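Local structure of putative aldolase (Bacteroides vulgatus ATCC 8482, 3DXI) at residues I38-V43 and T73-I78. The protein is a putative aldolase whose N-terminal domain folds as a TIM barrel related to the HMGL-like family, its precise function being unassigned. Numbering follows the deposited sequence.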
loop_
_atom_site.group_PDB
_atom_site.type_symbol
_atom_site.label_atom_id
_atom_site.label_comp_id
_atom_site.label_asym_id
_atom_site.label_seq_id
_atom_site.Cartn_x
_atom_site.Cartn_y
_atom_site.Cartn_z
ATOM N N ILE A 38 -2.911 -20.905 5.029
ATOM C CA ILE A 38 -4.214 -20.441 4.544
ATOM C C ILE A 38 -5.237 -21.551 4.793
ATOM O O ILE A 38 -5.092 -22.673 4.306
ATOM C CB ILE A 38 -4.180 -20.099 3.034
ATOM C CG1 ILE A 38 -3.477 -18.758 2.810
ATOM C CG2 ILE A 38 -5.592 -20.035 2.479
ATOM C CD1 ILE A 38 -2.001 -18.863 2.540
ATOM N N ASP A 39 -6.281 -21.209 5.538
ATOM C CA ASP A 39 -7.319 -22.148 5.940
ATOM C C ASP A 39 -8.444 -22.441 4.959
ATOM O O ASP A 39 -8.926 -23.572 4.886
ATOM C CB ASP A 39 -7.910 -21.660 7.256
ATOM C CG ASP A 39 -6.836 -21.325 8.266
ATOM O OD1 ASP A 39 -6.244 -22.268 8.822
ATOM O OD2 ASP A 39 -6.568 -20.124 8.481
ATOM N N TYR A 40 -8.873 -21.416 4.236
ATOM C CA TYR A 40 -9.957 -21.532 3.269
ATOM C C TYR A 40 -9.526 -21.065 1.892
ATOM O O TYR A 40 -8.749 -20.116 1.756
ATOM C CB TYR A 40 -11.152 -20.682 3.708
ATOM C CG TYR A 40 -12.039 -21.328 4.738
ATOM C CD1 TYR A 40 -13.273 -21.863 4.379
ATOM C CD2 TYR A 40 -11.653 -21.395 6.076
ATOM C CE1 TYR A 40 -14.108 -22.447 5.327
ATOM C CE2 TYR A 40 -12.478 -21.981 7.032
ATOM C CZ TYR A 40 -13.704 -22.505 6.647
ATOM O OH TYR A 40 -14.518 -23.099 7.579
ATOM N N LEU A 41 -10.052 -21.735 0.873
ATOM C CA LEU A 41 -9.761 -21.394 -0.507
ATOM C C LEU A 41 -11.090 -21.273 -1.247
ATOM O O LEU A 41 -11.811 -22.258 -1.392
ATOM C CB LEU A 41 -8.918 -22.486 -1.175
ATOM C CG LEU A 41 -7.653 -23.003 -0.485
ATOM C CD1 LEU A 41 -7.014 -24.067 -1.362
ATOM C CD2 LEU A 41 -6.677 -21.860 -0.238
ATOM N N GLU A 42 -11.423 -20.064 -1.690
ATOM C CA GLU A 42 -12.652 -19.847 -2.444
ATOM C C GLU A 42 -12.182 -19.893 -3.888
ATOM O O GLU A 42 -11.611 -18.930 -4.402
ATOM C CB GLU A 42 -13.248 -18.489 -2.115
ATOM C CG GLU A 42 -14.562 -18.225 -2.797
ATOM C CD GLU A 42 -15.192 -16.960 -2.289
ATOM O OE1 GLU A 42 -14.531 -15.904 -2.382
ATOM O OE2 GLU A 42 -16.338 -17.023 -1.793
ATOM N N VAL A 43 -12.435 -21.027 -4.532
ATOM C CA VAL A 43 -11.971 -21.285 -5.886
ATOM C C VAL A 43 -12.809 -20.794 -7.059
ATOM O O VAL A 43 -12.335 -20.797 -8.201
ATOM C CB VAL A 43 -11.725 -22.793 -6.062
ATOM C CG1 VAL A 43 -10.726 -23.278 -5.004
ATOM C CG2 VAL A 43 -13.042 -23.550 -5.935
ATOM N N THR A 73 -5.754 -30.051 1.050
ATOM C CA THR A 73 -5.926 -30.445 2.447
ATOM C C THR A 73 -6.647 -29.341 3.236
ATOM O O THR A 73 -6.821 -29.445 4.451
ATOM C CB THR A 73 -4.571 -30.704 3.131
ATOM O OG1 THR A 73 -3.815 -29.485 3.161
ATOM C CG2 THR A 73 -3.784 -31.773 2.375
ATOM N N LYS A 74 -7.066 -28.286 2.545
ATOM C CA LYS A 74 -7.752 -27.172 3.198
ATOM C C LYS A 74 -9.249 -27.154 2.904
ATOM O O LYS A 74 -9.747 -27.970 2.131
ATOM C CB LYS A 74 -7.119 -25.851 2.759
ATOM C CG LYS A 74 -5.602 -25.830 2.925
ATOM C CD LYS A 74 -5.194 -26.138 4.366
ATOM C CE LYS A 74 -3.689 -26.030 4.565
ATOM N NZ LYS A 74 -3.156 -24.671 4.224
ATOM N N LYS A 75 -9.972 -26.236 3.536
ATOM C CA LYS A 75 -11.405 -26.138 3.299
ATOM C C LYS A 75 -11.658 -25.407 1.982
ATOM O O LYS A 75 -10.935 -24.475 1.625
ATOM C CB LYS A 75 -12.097 -25.434 4.471
ATOM C CG LYS A 75 -12.246 -26.340 5.703
ATOM C CD LYS A 75 -13.027 -25.670 6.808
ATOM C CE LYS A 75 -13.415 -26.655 7.896
ATOM N NZ LYS A 75 -14.328 -26.034 8.898
ATOM N N ILE A 76 -12.680 -25.845 1.258
ATOM C CA ILE A 76 -13.005 -25.263 -0.038
ATOM C C ILE A 76 -14.339 -24.525 -0.024
ATOM O O ILE A 76 -15.317 -24.982 0.576
ATOM C CB ILE A 76 -13.065 -26.364 -1.127
ATOM C CG1 ILE A 76 -11.731 -27.108 -1.198
ATOM C CG2 ILE A 76 -13.403 -25.751 -2.480
ATOM C CD1 ILE A 76 -10.579 -26.254 -1.666
ATOM N N ALA A 77 -14.373 -23.384 -0.697
ATOM C CA ALA A 77 -15.587 -22.596 -0.777
ATOM C C ALA A 77 -15.833 -22.134 -2.205
ATOM O O ALA A 77 -14.905 -22.054 -3.014
ATOM C CB ALA A 77 -15.480 -21.379 0.138
ATOM N N ILE A 78 -17.095 -21.859 -2.512
ATOM C CA ILE A 78 -17.470 -21.314 -3.808
ATOM C C ILE A 78 -18.416 -20.171 -3.442
ATOM O O ILE A 78 -18.937 -20.121 -2.323
ATOM C CB ILE A 78 -18.195 -22.346 -4.736
ATOM C CG1 ILE A 78 -19.551 -22.746 -4.155
ATOM C CG2 ILE A 78 -17.286 -23.550 -4.988
ATOM C CD1 ILE A 78 -20.678 -21.802 -4.535
HETATM O O HOH W 1 -4.438 -24.136 7.063
#
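K75 runs alongside the ring of Y40, pointing the same way. Its CB rests over one ring face, 3.8 Å from the Y40 centroid, a CH-pi contact; CD reaches the rim, 3.1 Å from Y40 OH; CE lies 3.7 Å from Y40 OH, and NZ donates to Y40 OH at 3.2 Å. Extended beyond CG (chi2 -175°), the lysine suits this place: its methylenes line an aromatic ring while E129 OE2 forms a salt bridge with NZ and E129 OE1 hydrogen-bonds Y40 OH. The strands run parallel, joined by hydrogen bonds K75 N to D39 O, L41 N to K75 O, A77 N to L41 O and V43 N to A77 O. On the face of Y40 and K75, small A77 fits beside E42, whose carboxylate pairs with R11 and R105. On the L41 face, branched I76 sets CD1 4.1 Å from L41 CB; its CG2 also touches V43 CG2. Just before strand 75-81, K74, bent at chi2 (-56°) and chi4 (59°), wraps around I38 O, which NZ bonds at 2.8 Å; M33 O is a second acceptor. Strands 4-7 and 103-108 flank the pair; L41 packs outward on Y29 and M33 of helix 23-34, while Y40, inside the barrel, meets F214 of strand 214-217 edge-to-face.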